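Local coordinates for protein 2-hydroxyisobutanoyl-CoA mutase large subunit (PDB 4R3U) that works with a small cobalamin-binding subunit to interconvert 2-hydroxyisobutyryl-CoA and (3S)-3-hydroxybutyryl-CoA, providing the substrate-binding part of the enzyme, at residues 177-180 with 181-185; 231-234 with 235-239; 544-548 with 549-553. All coordinates share one frame; numbering follows the deposited sequence.

Overall arrangement
Three short-range contacts, met one after another from the N terminus, show how a TIM-barrel enzyme is put together locally; none nests in or crosses another. Contact 1 closes the tight turn between strand 175-178 and helix 183-196, just after Thr178, which touches the bound CoA ester. Contact 2 closes no loop: it lies within helix 226-243, whose Ile232 and Ile236 pack on Trp184 of contact 1. Contact 3, much later in the chain, ends helix 540-549 and leads into helix 553-564. Its Met553 reaches back to Ser182 and Ile185, and its Ile544 meets Tyr239 of contact 2. Helix 183-196 is thus tied both to helix 226-243 and to the late helical pair.

Contact 1. Residues 177-180 with 181-185; sequences FTIN and PSAWI. With 3KK (S-{(3R,5R,9R)-1-[(2R,3S,4R,5R)-5-(6-amino-9H-purin-9-yl)-4-hydroxy-3-(phosphonooxy)tetrahydrofuran-2-yl]-3,5,9-trihydroxy-8,8-dimethyl-3,5-dioxido-10,14-dioxo-2,4,6-trioxa-11,15-diaza-3lambda~5~,5lambda~5~-diphosphaheptadecan-17-yl} 2-hydroxy-2-methylpropanethioate), chain F.
The type I turn from Asn180 to Ala183 carries the chain of a TIM barrel from strand 175-178 into helix 183-196, within a beta-alpha-beta unit completed by strand 206-208. The i to i+3 bond that closes it runs from Ala183 N to Asn180 O at 3.0 Å, with the donor well above the carbonyl plane, 64° out of it. The two branches of Ile179 divide the inner side of the bend: CG2 lies 3.8 Å from Ala183 CB, whereas the other arm brings CD1 to 3.5 Å from Ser182 OG. With CG1 anti to the backbone N (chi1 -166°), that second arm can run alongside the serine. One water accepts from Asn180 N at 3.1 Å and is also hydrogen-bonded to Ser182 OG, which has a further partner in Thr133 O; a second water accepts from Trp184 N at 2.9 Å. The Asn180 amide finds its partners outside the turn, OD1 bonded to Lys214 and ND2 to Glu221 and to the substrate-binding Gln209. Thr178 lines the acyl-CoA pocket. Its OG1, held by Asp128, approaches C3P of the bound CoA ester to 3.3 Å, and its CG2 sits 3.4 Å from the thioester oxygen O1. On the helix side, Trp184 packs on helices 226-243 and 553-564, while backbone bonds of the strand reach Thr127 on one neighbouring strand and Thr207 on another.

Contact 2. Residues 231-234 with 235-239; sequences RIVR and DIITY
Asp235 shares its carboxylate between Arg231, one helical turn earlier, and Arg234, its immediate neighbour, a compact salt-bridge network on one flank of helix 226-243. Each oxygen serves a different arginine. OD2 takes the NE-H of Arg231 at 2.9 Å, met from above the carboxylate plane, and the two flat groups stand 80° apart. OD1 offers its syn lone pair to Arg234 NH1 at 2.6 Å; here guanidinium and carboxylate are nearly coplanar, and NE adds a weak bond at 3.2 Å. A bend at chi3 (64°) turns the Arg234 chain back to reach this oxygen, and it leaves CG of Arg231 3.6 Å above the guanidinium plane, offset toward its rim. The arginines reach further: Arg231 binds the carbonyls of Val531 and Ala532 at the end of helix 518-532, Arg234 binds that of Glu535, and Asp235 OD2 also accepts from Leu539 N. Were Asp235 replaced by an alanine, the two guanidinium groups would probably lose the counter-charge they share, and Leu539 N its acceptor, leaving the arginines to be held by the outer carbonyls.

Backbone bonds follow the regular i to i+4 pattern, as from Thr238 N to Arg234 O at 2.8 Å and almost straight (177°).

Apolar contacts repeat the same spacing: CG2 of Ile232 meets CD1 of Ile236 at 4.0 Å, and CG1 of Val233 lies 3.9 Å from CD1 of Ile237, those two side chains running side by side.

The result is a helix on the outside of the TIM barrel with an apolar side and a charged flank: Ile236 packs against Trp184 and lies close to the substrate-binding Val208, while the charged flank holds the end of helix 518-532 and the loop that follows it.

Contact 3. Residues 544-548 with 549-553; sequences IELVK and AGATM
Glu545 O receives an i to i+4 bond in the final turn of helix 540-549, from Ala549 N at 2.9 Å, just before a Schellman motif brings the helix to its end. Next in line, Leu546 supplies the 6→1 bond of that motif: its O accepts from Ala551 N at 3.1 Å, with the donor above the carbonyl plane. The same two residues also meet through carbon, Leu546 CB lying 4.0 Å from Ala551 CB, the apolar contact that commonly accompanies such a cap. Both side chains touch Ile556 on helix 553-564, so the turn is sealed by the helix that follows.

Val547 contributes the 5→2 bond, Gly550 N to Val547 O at 3.2 Å, again with the donor far from the carbonyl plane. The reversal depends on the positive phi of Gly550 (104°), where a beta carbon would collide with Ala549 O. A water bridges the exit, donating both to Val547 O and, at 2.8 Å, to Ala551 O; beyond it Thr552 stands at the N-cap of the next helix.

Lys548 closes the segment. Its extended chain carries NZ to Glu195 on helix 183-196, with which it forms a salt bridge. The second partner of NZ is more distant: a long salt bridge to Glu545 OE2 at 3.7 Å.

Contact 1. Residues 177-180 with 181-185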
loop_
_atom_site.group_PDB
_atom_site.type_symbol
_atom_site.label_atom_id
_atom_site.label_comp_id
_atom_site.label_asym_id
_atom_site.label_seq_id
_atom_site.Cartn_x
_atom_site.Cartn_y
_atom_site.Cartn_z
ATOM N N PHE A 177 -12.108 -10.494 22.639
ATOM C CA PHE A 177 -11.244 -10.429 23.824
ATOM C C PHE A 177 -9.959 -11.220 23.556
ATOM O O PHE A 177 -10.015 -12.431 23.299
ATOM C CB PHE A 177 -11.960 -11.004 25.057
ATOM C CG PHE A 177 -13.090 -10.197 25.657
ATOM C CD1 PHE A 177 -13.101 -8.802 25.571
ATOM C CD2 PHE A 177 -14.120 -10.827 26.355
ATOM C CE1 PHE A 177 -14.124 -8.062 26.164
ATOM C CE2 PHE A 177 -15.145 -10.086 26.958
ATOM C CZ PHE A 177 -15.131 -8.712 26.877
ATOM N N THR A 178 -8.799 -10.533 23.552
ATOM C CA THR A 178 -7.503 -11.205 23.355
ATOM C C THR A 178 -7.062 -11.742 24.730
ATOM O O THR A 178 -6.146 -11.208 25.366
ATOM C CB THR A 178 -6.498 -10.268 22.762
ATOM O OG1 THR A 178 -7.060 -9.715 21.590
ATOM C CG2 THR A 178 -5.181 -10.938 22.467
ATOM N N ILE A 179 -7.763 -12.775 25.181
ATOM C CA ILE A 179 -7.578 -13.367 26.481
ATOM C C ILE A 179 -7.290 -14.867 26.294
ATOM O O ILE A 179 -7.832 -15.485 25.386
ATOM C CB ILE A 179 -8.798 -13.020 27.404
ATOM C CG1 ILE A 179 -8.519 -13.319 28.911
ATOM C CG2 ILE A 179 -10.107 -13.647 26.900
ATOM C CD1 ILE A 179 -7.734 -12.252 29.643
ATOM N N ASN A 180 -6.362 -15.408 27.082
ATOM C CA ASN A 180 -5.931 -16.783 26.895
ATOM C C ASN A 180 -6.072 -17.752 28.099
ATOM O O ASN A 180 -7.147 -18.344 28.208
ATOM C CB ASN A 180 -4.583 -16.846 26.160
ATOM C CG ASN A 180 -4.658 -16.221 24.793
ATOM O OD1 ASN A 180 -5.168 -16.818 23.861
ATOM N ND2 ASN A 180 -4.188 -14.982 24.649
ATOM N N PRO A 181 -5.081 -17.958 29.017
ATOM C CA PRO A 181 -5.316 -18.916 30.116
ATOM C C PRO A 181 -6.500 -18.576 31.035
ATOM O O PRO A 181 -7.067 -19.478 31.669
ATOM C CB PRO A 181 -3.972 -18.944 30.856
ATOM C CG PRO A 181 -3.280 -17.703 30.475
ATOM C CD PRO A 181 -3.718 -17.385 29.094
ATOM N N SER A 182 -6.869 -17.291 31.115
ATOM C CA SER A 182 -7.984 -16.822 31.946
ATOM C C SER A 182 -9.191 -16.418 31.063
ATOM O O SER A 182 -10.080 -15.680 31.513
ATOM C CB SER A 182 -7.538 -15.668 32.835
ATOM O OG SER A 182 -7.002 -14.616 32.048
ATOM N N ALA A 183 -9.234 -16.952 29.815
ATOM C CA ALA A 183 -10.310 -16.710 28.860
ATOM C C ALA A 183 -11.680 -17.110 29.383
ATOM O O ALA A 183 -12.660 -16.403 29.100
ATOM C CB ALA A 183 -10.032 -17.432 27.553
ATOM N N TRP A 184 -11.763 -18.248 30.129
ATOM C CA TRP A 184 -13.040 -18.748 30.633
ATOM C C TRP A 184 -13.705 -17.791 31.614
ATOM O O TRP A 184 -14.932 -17.645 31.590
ATOM C CB TRP A 184 -12.931 -20.197 31.132
ATOM C CG TRP A 184 -12.772 -20.410 32.618
ATOM C CD1 TRP A 184 -13.747 -20.784 33.499
ATOM C CD2 TRP A 184 -11.552 -20.350 33.371
ATOM N NE1 TRP A 184 -13.212 -20.962 34.756
ATOM C CE2 TRP A 184 -11.866 -20.695 34.709
ATOM C CE3 TRP A 184 -10.221 -20.016 33.055
ATOM C CZ2 TRP A 184 -10.888 -20.739 35.724
ATOM C CZ3 TRP A 184 -9.264 -20.025 34.066
ATOM C CH2 TRP A 184 -9.592 -20.402 35.375
ATOM N N ILE A 185 -12.882 -17.109 32.436
ATOM C CA ILE A 185 -13.307 -16.114 33.431
ATOM C C ILE A 185 -13.904 -14.899 32.691
ATOM O O ILE A 185 -14.986 -14.443 33.033
ATOM C CB ILE A 185 -12.121 -15.761 34.389
ATOM C CG1 ILE A 185 -11.819 -16.942 35.322
ATOM C CG2 ILE A 185 -12.379 -14.457 35.176
ATOM C CD1 ILE A 185 -10.542 -16.896 35.922
HETATM C C4 3KK F . -1.578 -10.062 21.414
HETATM C C3 3KK F . -2.169 -9.538 20.110
HETATM C C2 3KK F . -1.106 -9.528 19.013
HETATM O O3 3KK F . -2.604 -8.210 20.345
HETATM C C1 3KK F . -3.370 -10.367 19.636
HETATM O O1 3KK F . -3.391 -11.599 19.701
HETATM S S1P 3KK F . -4.684 -9.382 18.999
HETATM C C2P 3KK F . -5.954 -10.606 18.571
HETATM C C3P 3KK F . -7.262 -9.917 18.275
HETATM N N4P 3KK F . -8.216 -10.930 17.846
HETATM C C5P 3KK F . -9.278 -10.634 17.090
HETATM O O5P 3KK F . -9.564 -9.498 16.700
HETATM C C6P 3KK F . -10.128 -11.862 16.747
HETATM C C7P 3KK F . -11.402 -11.495 16.002
HETATM N N8P 3KK F . -12.128 -12.709 15.611
HETATM C C9P 3KK F . -13.373 -12.643 15.115
HETATM O O9P 3KK F . -13.981 -11.579 14.989
HETATM C CAP 3KK F . -14.063 -14.005 14.814
HETATM O OAP 3KK F . -13.716 -15.015 15.785
HETATM C CBP 3KK F . -14.019 -14.497 13.327
HETATM C CDP 3KK F . -14.933 -15.718 13.154
HETATM C CEP 3KK F . -12.603 -14.908 12.910
HETATM C CCP 3KK F . -14.546 -13.412 12.363
HETATM O O6A 3KK F . -15.834 -12.971 12.827
HETATM P P2A 3KK F . -16.543 -11.626 12.388
HETATM O O4A 3KK F . -15.565 -10.528 12.381
HETATM O O5A 3KK F . -17.767 -11.485 13.212
HETATM O O3A 3KK F . -16.902 -11.975 10.843
HETATM P P1A 3KK F . -17.975 -13.091 10.293
HETATM O O1A 3KK F . -18.326 -14.104 11.324
HETATM O O2A 3KK F . -17.476 -13.563 8.991
HETATM O O5B 3KK F . -19.207 -12.060 10.020
HETATM C C5B 3KK F . -20.227 -11.755 10.996
HETATM C C4B 3KK F . -21.607 -12.195 10.473
HETATM O O4B 3KK F . -21.830 -11.765 9.096
HETATM C C3B 3KK F . -21.740 -13.714 10.483
HETATM O O3B 3KK F . -23.101 -14.043 10.853
HETATM P P3B 3KK F . -23.496 -14.738 12.257
HETATM O O8A 3KK F . -22.750 -16.015 12.202
HETATM O O7A 3KK F . -23.036 -13.753 13.258
HETATM O O9A 3KK F . -24.970 -14.852 12.133
HETATM C C2B 3KK F . -21.463 -14.102 9.042
HETATM O O2B 3KK F . -22.088 -15.342 8.689
HETATM C C1B 3KK F . -22.057 -12.935 8.279
HETATM N N9A 3KK F . -21.404 -12.727 6.952
HETATM C C8A 3KK F . -20.145 -12.386 6.684
HETATM N N7A 3KK F . -20.005 -12.322 5.363
HETATM C C5A 3KK F . -21.187 -12.599 4.800
HETATM C C4A 3KK F . -22.060 -12.845 5.798
HETATM N N3A 3KK F . -23.357 -13.159 5.542
HETATM C C2A 3KK F . -23.827 -13.218 4.211
HETATM N N1A 3KK F . -22.872 -12.947 3.193
HETATM C C6A 3KK F . -21.591 -12.664 3.514
HETATM N N6A 3KK F . -20.685 -12.413 2.568
HETATM O O HOH W 1 -5.559 -14.760 29.980
HETATM O O HOH W 2 -9.468 -19.987 29.823
#

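Contact 2. Residues 231-234 with 235-239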
loop_
_atom_site.group_PDB
_atom_site.type_symbol
_atom_site.label_atom_id
_atom_site.label_comp_id
_atom_site.label_asym_id
_atom_site.label_seq_id
_atom_site.Cartn_x
_atom_site.Cartn_y
_atom_site.Cartn_z
ATOM N N ARG A 231 -8.539 -28.783 28.939
ATOM C CA ARG A 231 -9.875 -29.075 29.447
ATOM C C ARG A 231 -10.701 -27.746 29.568
ATOM O O ARG A 231 -11.899 -27.741 29.289
ATOM C CB ARG A 231 -9.760 -29.846 30.792
ATOM C CG ARG A 231 -11.068 -30.047 31.550
ATOM C CD ARG A 231 -11.325 -28.926 32.537
ATOM N NE ARG A 231 -12.657 -29.028 33.139
ATOM C CZ ARG A 231 -12.925 -29.658 34.280
ATOM N NH1 ARG A 231 -11.953 -30.255 34.964
ATOM N NH2 ARG A 231 -14.162 -29.691 34.749
ATOM N N ILE A 232 -10.049 -26.627 29.951
ATOM C CA ILE A 232 -10.731 -25.340 30.042
ATOM C C ILE A 232 -11.173 -24.920 28.629
ATOM O O ILE A 232 -12.359 -24.607 28.441
ATOM C CB ILE A 232 -9.918 -24.242 30.800
ATOM C CG1 ILE A 232 -9.701 -24.603 32.274
ATOM C CG2 ILE A 232 -10.634 -22.889 30.717
ATOM C CD1 ILE A 232 -8.475 -23.969 32.895
ATOM N N VAL A 233 -10.247 -24.978 27.628
ATOM C CA VAL A 233 -10.562 -24.669 26.224
ATOM C C VAL A 233 -11.765 -25.508 25.765
ATOM O O VAL A 233 -12.701 -24.991 25.154
ATOM C CB VAL A 233 -9.339 -24.834 25.289
ATOM C CG1 VAL A 233 -9.685 -24.427 23.863
ATOM C CG2 VAL A 233 -8.159 -24.004 25.797
ATOM N N ARG A 234 -11.757 -26.787 26.132
ATOM C CA ARG A 234 -12.815 -27.743 25.820
ATOM C C ARG A 234 -14.119 -27.274 26.458
ATOM O O ARG A 234 -15.128 -27.180 25.770
ATOM C CB ARG A 234 -12.384 -29.120 26.329
ATOM C CG ARG A 234 -13.244 -30.291 25.924
ATOM C CD ARG A 234 -13.181 -31.348 27.013
ATOM N NE ARG A 234 -13.749 -30.852 28.269
ATOM C CZ ARG A 234 -13.837 -31.547 29.394
ATOM N NH1 ARG A 234 -14.367 -31.003 30.476
ATOM N NH2 ARG A 234 -13.390 -32.791 29.450
ATOM N N ASP A 235 -14.096 -26.918 27.747
ATOM C CA ASP A 235 -15.280 -26.383 28.442
ATOM C C ASP A 235 -15.799 -25.081 27.806
ATOM O O ASP A 235 -17.009 -24.861 27.732
ATOM C CB ASP A 235 -14.981 -26.156 29.922
ATOM C CG ASP A 235 -14.814 -27.402 30.744
ATOM O OD1 ASP A 235 -14.787 -28.504 30.161
ATOM O OD2 ASP A 235 -14.674 -27.276 31.966
ATOM N N ILE A 236 -14.882 -24.235 27.337
ATOM C CA ILE A 236 -15.273 -23.001 26.655
ATOM C C ILE A 236 -16.012 -23.392 25.377
ATOM O O ILE A 236 -17.109 -22.888 25.127
ATOM C CB ILE A 236 -14.074 -22.046 26.387
ATOM C CG1 ILE A 236 -13.491 -21.501 27.702
ATOM C CG2 ILE A 236 -14.478 -20.914 25.445
ATOM C CD1 ILE A 236 -12.041 -20.865 27.534
ATOM N N ILE A 237 -15.431 -24.329 24.612
ATOM C CA ILE A 237 -15.980 -24.811 23.341
ATOM C C ILE A 237 -17.324 -25.467 23.495
ATOM O O ILE A 237 -18.258 -25.023 22.827
ATOM C CB ILE A 237 -14.953 -25.630 22.506
ATOM C CG1 ILE A 237 -13.875 -24.680 21.918
ATOM C CG2 ILE A 237 -15.640 -26.464 21.399
ATOM C CD1 ILE A 237 -12.577 -25.369 21.498
ATOM N N THR A 238 -17.447 -26.476 24.397
ATOM C CA THR A 238 -18.715 -27.196 24.654
ATOM C C THR A 238 -19.824 -26.298 25.203
ATOM O O THR A 238 -20.966 -26.447 24.780
ATOM C CB THR A 238 -18.507 -28.429 25.520
ATOM O OG1 THR A 238 -18.017 -28.029 26.803
ATOM C CG2 THR A 238 -17.559 -29.431 24.882
ATOM N N TYR A 239 -19.498 -25.376 26.137
ATOM C CA TYR A 239 -20.474 -24.447 26.716
ATOM C C TYR A 239 -21.068 -23.540 25.604
ATOM O O TYR A 239 -22.298 -23.431 25.486
ATOM C CB TYR A 239 -19.856 -23.597 27.864
ATOM C CG TYR A 239 -20.766 -22.474 28.324
ATOM C CD1 TYR A 239 -21.782 -22.707 29.245
ATOM C CD2 TYR A 239 -20.680 -21.200 27.757
ATOM C CE1 TYR A 239 -22.681 -21.701 29.602
ATOM C CE2 TYR A 239 -21.590 -20.194 28.090
ATOM C CZ TYR A 239 -22.573 -20.442 29.032
ATOM O OH TYR A 239 -23.459 -19.449 29.386
#

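Contact 3. Residues 544-548 with 549-553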
loop_
_atom_site.group_PDB
_atom_site.type_symbol
_atom_site.label_atom_id
_atom_site.label_comp_id
_atom_site.label_asym_id
_atom_site.label_seq_id
_atom_site.Cartn_x
_atom_site.Cartn_y
_atom_site.Cartn_z
ATOM N N ILE A 544 -19.666 -18.428 35.889
ATOM C CA ILE A 544 -20.678 -17.388 35.624
ATOM C C ILE A 544 -21.303 -16.938 36.972
ATOM O O ILE A 544 -21.382 -15.734 37.226
ATOM C CB ILE A 544 -21.746 -17.772 34.533
ATOM C CG1 ILE A 544 -21.086 -18.094 33.172
ATOM C CG2 ILE A 544 -22.780 -16.647 34.337
ATOM C CD1 ILE A 544 -21.930 -18.972 32.237
ATOM N N GLU A 545 -21.656 -17.893 37.862
ATOM C CA GLU A 545 -22.215 -17.567 39.178
ATOM C C GLU A 545 -21.219 -16.844 40.086
ATOM O O GLU A 545 -21.576 -15.876 40.767
ATOM C CB GLU A 545 -22.804 -18.803 39.853
ATOM C CG GLU A 545 -24.157 -19.213 39.283
ATOM C CD GLU A 545 -25.183 -18.096 39.171
ATOM O OE1 GLU A 545 -25.509 -17.491 40.218
ATOM O OE2 GLU A 545 -25.603 -17.778 38.031
ATOM N N LEU A 546 -19.956 -17.263 40.016
ATOM C CA LEU A 546 -18.859 -16.681 40.777
ATOM C C LEU A 546 -18.621 -15.204 40.455
ATOM O O LEU A 546 -18.685 -14.373 41.365
ATOM C CB LEU A 546 -17.572 -17.491 40.569
ATOM C CG LEU A 546 -17.382 -18.705 41.489
ATOM C CD1 LEU A 546 -16.360 -19.663 40.900
ATOM C CD2 LEU A 546 -16.991 -18.271 42.905
ATOM N N VAL A 547 -18.342 -14.878 39.181
ATOM C CA VAL A 547 -18.142 -13.492 38.695
ATOM C C VAL A 547 -19.333 -12.562 39.074
ATOM O O VAL A 547 -19.107 -11.437 39.553
ATOM C CB VAL A 547 -17.725 -13.395 37.196
ATOM C CG1 VAL A 547 -16.462 -14.210 36.929
ATOM C CG2 VAL A 547 -18.848 -13.799 36.245
ATOM N N LYS A 548 -20.586 -13.093 38.950
ATOM C CA LYS A 548 -21.836 -12.423 39.321
ATOM C C LYS A 548 -21.814 -12.098 40.804
ATOM O O LYS A 548 -22.176 -10.979 41.194
ATOM C CB LYS A 548 -23.055 -13.317 39.020
ATOM C CG LYS A 548 -23.603 -13.158 37.622
ATOM C CD LYS A 548 -24.563 -14.263 37.260
ATOM C CE LYS A 548 -25.451 -13.881 36.095
ATOM N NZ LYS A 548 -26.473 -14.934 35.813
ATOM N N ALA A 549 -21.377 -13.080 41.630
ATOM C CA ALA A 549 -21.345 -12.975 43.081
ATOM C C ALA A 549 -20.290 -11.988 43.634
ATOM O O ALA A 549 -20.311 -11.662 44.826
ATOM C CB ALA A 549 -21.194 -14.364 43.692
ATOM N N GLY A 550 -19.415 -11.511 42.764
ATOM C CA GLY A 550 -18.358 -10.568 43.114
ATOM C C GLY A 550 -16.962 -11.163 43.213
ATOM O O GLY A 550 -16.054 -10.513 43.742
ATOM N N ALA A 551 -16.771 -12.402 42.691
ATOM C CA ALA A 551 -15.458 -13.052 42.683
ATOM C C ALA A 551 -14.557 -12.344 41.679
ATOM O O ALA A 551 -15.012 -11.877 40.618
ATOM C CB ALA A 551 -15.593 -14.520 42.292
ATOM N N THR A 552 -13.274 -12.259 42.021
ATOM C CA THR A 552 -12.272 -11.670 41.139
ATOM C C THR A 552 -11.639 -12.804 40.355
ATOM O O THR A 552 -11.824 -13.971 40.712
ATOM C CB THR A 552 -11.243 -10.843 41.920
ATOM O OG1 THR A 552 -10.444 -11.722 42.710
ATOM C CG2 THR A 552 -11.876 -9.763 42.787
ATOM N N MET A 553 -10.902 -12.469 39.284
ATOM C CA MET A 553 -10.196 -13.451 38.472
ATOM C C MET A 553 -9.179 -14.216 39.352
ATOM O O MET A 553 -9.096 -15.441 39.270
ATOM C CB MET A 553 -9.482 -12.736 37.315
ATOM C CG MET A 553 -8.644 -13.665 36.477
ATOM S SD MET A 553 -7.598 -12.787 35.355
ATOM C CE MET A 553 -8.726 -12.407 34.099
HETATM O O HOH W 3 -16.967 -10.186 39.512
#